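Local coordinates for protein lysyl-trna-dependent l-ysyl-phosphatidylgycerol synthase (Bacillus licheniformis, PDB 4V36) that probably catalyses transfer of lysine from lysyl-tRNA to the membrane lipid phosphatidylglycerol, a lipid modification that serves bacterial resistance, at residues A[120-123]-A[124-127]; A[137-140]-A[141-145]. All coordinates share one frame; numbering follows the deposited sequence.

Interaction 1: A[120-123]-A[124-127]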
ATOM      1  N   ILE A 120      -6.023  -9.918   4.247  1.00 22.64           N
ATOM      2  CA  ILE A 120      -6.621 -10.370   2.997  1.00 24.93           C
ATOM      3  C   ILE A 120      -7.988 -10.995   3.251  1.00 26.87           C
ATOM      4  O   ILE A 120      -8.087 -12.075   3.829  1.00 32.91           O
ATOM      5  CB  ILE A 120      -5.725 -11.391   2.277  1.00 32.46           C
ATOM      6  CG1 ILE A 120      -4.285 -10.878   2.207  1.00 40.05           C
ATOM      7  CG2 ILE A 120      -6.269 -11.690   0.888  1.00 24.00           C
ATOM      8  CD1 ILE A 120      -4.143  -9.546   1.507  1.00 41.50           C
ATOM      9  N   VAL A 121      -9.038 -10.308   2.811  1.00 22.49           N
ATOM     10  CA  VAL A 121     -10.403 -10.754   3.057  1.00 21.26           C
ATOM     11  C   VAL A 121     -10.963 -11.561   1.891  1.00 27.06           C
ATOM     12  O   VAL A 121     -10.957 -11.105   0.748  1.00 29.60           O
ATOM     13  CB  VAL A 121     -11.337  -9.559   3.331  1.00 21.96           C
ATOM     14  CG1 VAL A 121     -12.779 -10.024   3.460  1.00 19.40           C
ATOM     15  CG2 VAL A 121     -10.897  -8.824   4.584  1.00 22.98           C
ATOM     16  N   ASP A 122     -11.444 -12.765   2.191  1.00 30.51           N
ATOM     17  CA  ASP A 122     -12.103 -13.606   1.198  1.00 34.52           C
ATOM     18  C   ASP A 122     -13.479 -13.033   0.869  1.00 35.50           C
ATOM     19  O   ASP A 122     -14.378 -13.040   1.708  1.00 40.22           O
ATOM     20  CB  ASP A 122     -12.222 -15.044   1.711  1.00 47.60           C
ATOM     21  CG  ASP A 122     -12.569 -16.039   0.614  1.00 52.41           C
ATOM     22  OD1 ASP A 122     -13.197 -15.645  -0.392  1.00 41.45           O
ATOM     23  OD2 ASP A 122     -12.212 -17.227   0.763  1.00 56.95           O
ATOM     24  N   LEU A 123     -13.639 -12.544  -0.357  1.00 33.14           N
ATOM     25  CA  LEU A 123     -14.876 -11.887  -0.766  1.00 37.24           C
ATOM     26  C   LEU A 123     -16.028 -12.869  -0.968  1.00 43.31           C
ATOM     27  O   LEU A 123     -17.197 -12.493  -0.873  1.00 47.15           O
ATOM     28  CB  LEU A 123     -14.651 -11.085  -2.050  1.00 32.31           C
ATOM     29  CG  LEU A 123     -13.710  -9.883  -1.929  1.00 30.58           C
ATOM     30  CD1 LEU A 123     -13.594  -9.155  -3.258  1.00 33.28           C
ATOM     31  CD2 LEU A 123     -14.190  -8.941  -0.837  1.00 23.31           C
ATOM     32  N   ASP A 124     -15.697 -14.125  -1.247  1.00 40.63           N
ATOM     33  CA  ASP A 124     -16.715 -15.145  -1.463  1.00 44.20           C
ATOM     34  C   ASP A 124     -17.377 -15.570  -0.159  1.00 39.50           C
ATOM     35  O   ASP A 124     -18.583 -15.819  -0.121  1.00 42.87           O
ATOM     36  CB  ASP A 124     -16.114 -16.367  -2.162  1.00 53.12           C
ATOM     37  CG  ASP A 124     -15.798 -16.106  -3.620  1.00 64.40           C
ATOM     38  OD1 ASP A 124     -16.523 -15.310  -4.252  1.00 62.39           O
ATOM     39  OD2 ASP A 124     -14.826 -16.699  -4.134  1.00 72.57           O
ATOM     40  N   THR A 125     -16.589 -15.647   0.908  1.00 38.75           N
ATOM     41  CA  THR A 125     -17.094 -16.125   2.191  1.00 42.39           C
ATOM     42  C   THR A 125     -17.411 -14.991   3.161  1.00 43.60           C
ATOM     43  O   THR A 125     -17.899 -15.234   4.265  1.00 50.87           O
ATOM     44  CB  THR A 125     -16.094 -17.084   2.863  1.00 44.33           C
ATOM     45  OG1 THR A 125     -14.823 -16.437   2.999  1.00 48.84           O
ATOM     46  CG2 THR A 125     -15.928 -18.347   2.035  1.00 47.91           C
ATOM     47  N   PHE A 126     -17.139 -13.755   2.756  1.00 42.53           N
ATOM     48  CA  PHE A 126     -17.465 -12.610   3.599  1.00 35.79           C
ATOM     49  C   PHE A 126     -18.955 -12.304   3.555  1.00 34.24           C
ATOM     50  O   PHE A 126     -19.581 -12.365   2.497  1.00 36.30           O
ATOM     51  CB  PHE A 126     -16.674 -11.369   3.182  1.00 34.07           C
ATOM     52  CG  PHE A 126     -17.120 -10.111   3.874  1.00 32.57           C
ATOM     53  CD1 PHE A 126     -16.739  -9.851   5.181  1.00 36.17           C
ATOM     54  CD2 PHE A 126     -17.930  -9.193   3.224  1.00 33.09           C
ATOM     55  CE1 PHE A 126     -17.153  -8.699   5.824  1.00 36.30           C
ATOM     56  CE2 PHE A 126     -18.347  -8.039   3.862  1.00 31.42           C
ATOM     57  CZ  PHE A 126     -17.958  -7.792   5.163  1.00 33.24           C
ATOM     58  N   THR A 127     -19.513 -11.966   4.712  1.00 30.78           N
ATOM     59  CA  THR A 127     -20.916 -11.584   4.807  1.00 31.43           C
ATOM     60  C   THR A 127     -21.171 -10.803   6.089  1.00 33.65           C
ATOM     61  O   THR A 127     -20.375 -10.855   7.026  1.00 36.04           O
ATOM     62  CB  THR A 127     -21.847 -12.812   4.769  1.00 47.69           C
ATOM     63  OG1 THR A 127     -23.212 -12.383   4.818  1.00 63.24           O
ATOM     64  CG2 THR A 127     -21.566 -13.733   5.947  1.00 35.31           C
TER
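Asp124 meets Asp122 through its backbone: Asp124 N donates to Asp122 OD1 at 3.0 Å, with an N-H...O angle of 142°. A side-chain oxygen taking the N-H two residues on makes this an Asx turn, the first bend after strand 111-122 ends. The carboxylate reaches it because CG of Asp122 stands anti to its backbone N (chi1 -165°), beside the carbonyl carbon and so on the side where the chain continues. The amide comes to the anti side of OD1, 29° out of the carboxylate plane. The Asp124 carboxylate stays apart, its OD2 4.2 Å from Asp122 OD1, and has a long, weak ion pair with Lys249. At Thr125 the hydroxyl tucks against the base of the Asp122 side chain, OG1 lying 3.2 Å from Asp122 CB. Phe126 closes the turn: its N makes a weak bond of 3.0 Å to Asp122 O, while its CB rests 4.1 Å from Val121 CG1. From there the ring leads off to meet Phe245 of helix 236-251 edge to face. Asp122 thus receives two N-H groups, a moderately bent one on its carboxylate and a weak one on its carbonyl. The two nearby carboxylates would probably raise each other's affinity for a proton slightly, an effect that the Asp124 N-H, and to a lesser degree the distant Lys249, would partly offset.

Interaction 2: A[137-140]-A[141-145]; sequences RAIY and NRFER
Ile139 and Phe143, one turn apart on alpha-helix 134-145, form the tight side of this contact. Four regular i to i+4 backbone bonds, from Asn141 N to Glu144 N, hold the helix all round. The Ile139 and Phe143 side chains lie alongside one another and point the same way, with Ile139 CG2 3.8 Å from Phe143 CE1. CG2 stands anti to the backbone N of Ile139, which puts this branch, rather than CG1, next to the ring. The edge of the same ring faces the backbone: Phe143 CD1 lies 3.1 Å from Ile139 O, close to the ring plane, while that oxygen also accepts Phe143 N at 3.1 Å. Beyond them sits helix 236-251, with Asp238 against Ile139, and Ala239 and Tyr243 against the buried Phe143. The other flank is looser. Ala138 is exposed, and Asn141 lies beside Arg137 without a side-chain bond between them: ND2 comes within 2.9 Å of Arg137 O, but at a poor angle. The Arg137 guanidinium turns away instead, its NH1 bonded to the carbonyls of Ile128 and Gly130. Between the two flanks, Glu144 folds back over Tyr140. A bend at chi2 (-69°) brings the chain over the ring, and the rotation at chi3 then leaves the carboxylate nearly parallel to it, the planes 6° apart; OE2 continues to a hydrogen bond with Tyr243 OH. On that same face the Glu144 methylene makes the CH-pi contact, CG sitting 3.5 Å from Tyr140 CZ.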
ATOM      1  N   ARG A 137     -23.507  -5.194  10.300  1.00 41.73           N
ATOM      2  CA  ARG A 137     -24.802  -5.174   9.631  1.00 41.42           C
ATOM      3  C   ARG A 137     -25.606  -3.945  10.047  1.00 38.71           C
ATOM      4  O   ARG A 137     -26.369  -3.394   9.255  1.00 38.73           O
ATOM      5  CB  ARG A 137     -25.588  -6.453   9.933  1.00 35.66           C
ATOM      6  CG  ARG A 137     -26.891  -6.577   9.156  1.00 33.55           C
ATOM      7  CD  ARG A 137     -27.539  -7.943   9.337  1.00 40.94           C
ATOM      8  NE  ARG A 137     -27.849  -8.233  10.735  1.00 48.32           N
ATOM      9  CZ  ARG A 137     -27.197  -9.123  11.478  1.00 51.42           C
ATOM     10  NH1 ARG A 137     -26.197  -9.820  10.956  1.00 42.85           N
ATOM     11  NH2 ARG A 137     -27.550  -9.319  12.740  1.00 56.31           N
ATOM     12  N   ALA A 138     -25.421  -3.515  11.291  1.00 34.73           N
ATOM     13  CA  ALA A 138     -26.093  -2.322  11.793  1.00 37.39           C
ATOM     14  C   ALA A 138     -25.579  -1.075  11.083  1.00 39.63           C
ATOM     15  O   ALA A 138     -26.351  -0.173  10.755  1.00 43.83           O
ATOM     16  CB  ALA A 138     -25.902  -2.196  13.296  1.00 27.35           C
ATOM     17  N   ILE A 139     -24.271  -1.032  10.848  1.00 33.35           N
ATOM     18  CA  ILE A 139     -23.648   0.093  10.159  1.00 26.99           C
ATOM     19  C   ILE A 139     -24.142   0.190   8.720  1.00 27.28           C
ATOM     20  O   ILE A 139     -24.484   1.272   8.243  1.00 35.97           O
ATOM     21  CB  ILE A 139     -22.112  -0.023  10.165  1.00 29.03           C
ATOM     22  CG1 ILE A 139     -21.590  -0.062  11.603  1.00 32.32           C
ATOM     23  CG2 ILE A 139     -21.483   1.130   9.397  1.00 25.82           C
ATOM     24  CD1 ILE A 139     -20.085  -0.153  11.705  1.00 24.16           C
ATOM     25  N   TYR A 140     -24.186  -0.950   8.038  1.00 25.15           N
ATOM     26  CA  TYR A 140     -24.651  -1.004   6.657  1.00 24.30           C
ATOM     27  C   TYR A 140     -26.102  -0.553   6.539  1.00 24.48           C
ATOM     28  O   TYR A 140     -26.440   0.262   5.680  1.00 29.08           O
ATOM     29  CB  TYR A 140     -24.490  -2.419   6.094  1.00 22.50           C
ATOM     30  CG  TYR A 140     -25.098  -2.612   4.722  1.00 28.34           C
ATOM     31  CD1 TYR A 140     -24.469  -2.121   3.586  1.00 33.84           C
ATOM     32  CD2 TYR A 140     -26.301  -3.292   4.564  1.00 35.04           C
ATOM     33  CE1 TYR A 140     -25.022  -2.297   2.329  1.00 34.17           C
ATOM     34  CE2 TYR A 140     -26.860  -3.474   3.312  1.00 32.24           C
ATOM     35  CZ  TYR A 140     -26.217  -2.975   2.198  1.00 36.26           C
ATOM     36  OH  TYR A 140     -26.772  -3.154   0.951  1.00 47.38           O
ATOM     37  N   ASN A 141     -26.956  -1.084   7.409  1.00 31.49           N
ATOM     38  CA  ASN A 141     -28.377  -0.756   7.384  1.00 34.25           C
ATOM     39  C   ASN A 141     -28.638   0.722   7.640  1.00 37.85           C
ATOM     40  O   ASN A 141     -29.532   1.314   7.036  1.00 42.34           O
ATOM     41  CB  ASN A 141     -29.135  -1.603   8.407  1.00 40.81           C
ATOM     42  CG  ASN A 141     -29.176  -3.071   8.033  1.00 43.52           C
ATOM     43  OD1 ASN A 141     -29.184  -3.424   6.853  1.00 39.72           O
ATOM     44  ND2 ASN A 141     -29.204  -3.937   9.041  1.00 39.61           N
ATOM     45  N   ARG A 142     -27.852   1.317   8.531  1.00 33.37           N
ATOM     46  CA  ARG A 142     -28.004   2.731   8.855  1.00 34.62           C
ATOM     47  C   ARG A 142     -27.641   3.612   7.661  1.00 34.33           C
ATOM     48  O   ARG A 142     -28.360   4.558   7.337  1.00 31.63           O
ATOM     49  CB  ARG A 142     -27.148   3.097  10.068  1.00 33.87           C
ATOM     50  CG  ARG A 142     -27.151   4.579  10.411  1.00 35.93           C
ATOM     51  CD  ARG A 142     -26.661   4.818  11.831  1.00 36.73           C
ATOM     52  NE  ARG A 142     -25.402   4.131  12.108  1.00 43.57           N
ATOM     53  CZ  ARG A 142     -24.199   4.673  11.941  1.00 47.10           C
ATOM     54  NH1 ARG A 142     -24.085   5.916  11.494  1.00 50.93           N
ATOM     55  NH2 ARG A 142     -23.110   3.971  12.221  1.00 38.27           N
ATOM     56  N   PHE A 143     -26.528   3.292   7.009  1.00 23.54           N
ATOM     57  CA  PHE A 143     -26.110   4.011   5.811  1.00 30.36           C
ATOM     58  C   PHE A 143     -27.118   3.817   4.683  1.00 36.96           C
ATOM     59  O   PHE A 143     -27.382   4.737   3.908  1.00 32.47           O
ATOM     60  CB  PHE A 143     -24.717   3.557   5.365  1.00 24.50           C
ATOM     61  CG  PHE A 143     -23.591   4.288   6.043  1.00 24.48           C
ATOM     62  CD1 PHE A 143     -23.188   3.940   7.323  1.00 20.77           C
ATOM     63  CD2 PHE A 143     -22.932   5.324   5.398  1.00 20.78           C
ATOM     64  CE1 PHE A 143     -22.152   4.611   7.947  1.00 21.24           C
ATOM     65  CE2 PHE A 143     -21.896   5.998   6.017  1.00 18.60           C
ATOM     66  CZ  PHE A 143     -21.505   5.641   7.294  1.00 22.15           C
ATOM     67  N   GLU A 144     -27.678   2.615   4.596  1.00 37.33           N
ATOM     68  CA  GLU A 144     -28.702   2.321   3.599  1.00 33.65           C
ATOM     69  C   GLU A 144     -29.994   3.061   3.920  1.00 32.92           C
ATOM     70  O   GLU A 144     -30.702   3.509   3.020  1.00 30.21           O
ATOM     71  CB  GLU A 144     -28.963   0.816   3.517  1.00 31.31           C
ATOM     72  CG  GLU A 144     -27.861   0.028   2.830  1.00 39.15           C
ATOM     73  CD  GLU A 144     -27.774   0.325   1.346  1.00 43.68           C
ATOM     74  OE1 GLU A 144     -28.629  -0.177   0.588  1.00 44.87           O
ATOM     75  OE2 GLU A 144     -26.851   1.063   0.940  1.00 45.45           O
ATOM     76  N   ARG A 145     -30.293   3.185   5.208  1.00 35.54           N
ATOM     77  CA  ARG A 145     -31.503   3.867   5.654  1.00 39.38           C
ATOM     78  C   ARG A 145     -31.427   5.361   5.362  1.00 39.18           C
ATOM     79  O   ARG A 145     -32.373   5.951   4.842  1.00 35.15           O
ATOM     80  CB  ARG A 145     -31.729   3.636   7.150  1.00 41.36           C
ATOM     81  CG  ARG A 145     -33.082   4.109   7.660  1.00 45.47           C
ATOM     82  CD  ARG A 145     -33.180   4.002   9.178  1.00 47.84           C
ATOM     83  NE  ARG A 145     -32.706   2.712   9.675  1.00 62.79           N
ATOM     84  CZ  ARG A 145     -31.584   2.543  10.366  1.00 65.53           C
ATOM     85  NH1 ARG A 145     -30.815   3.586  10.651  1.00 66.68           N
ATOM     86  NH2 ARG A 145     -31.228   1.333  10.777  1.00 60.87           N
TER

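Coming from the N terminus, the chain runs along strand 111-122 and leaves the sheet in interaction 1, which closes a short turn where the strand ends. The loop that follows carries it to helix 134-145, where interaction 2 spans successive turns of that helix. The two contacts are in series, neither nested nor crossing, with centres about 19 Å apart and nearest atoms about 7 Å apart. What they share is helix 236-251: 120-127 packs near Phe245, and 137-145 lies along Asp238 to Tyr243. The strand end, the start of the loop and the surface helix all pack on this one later helix of a domain related to the acetyltransferases.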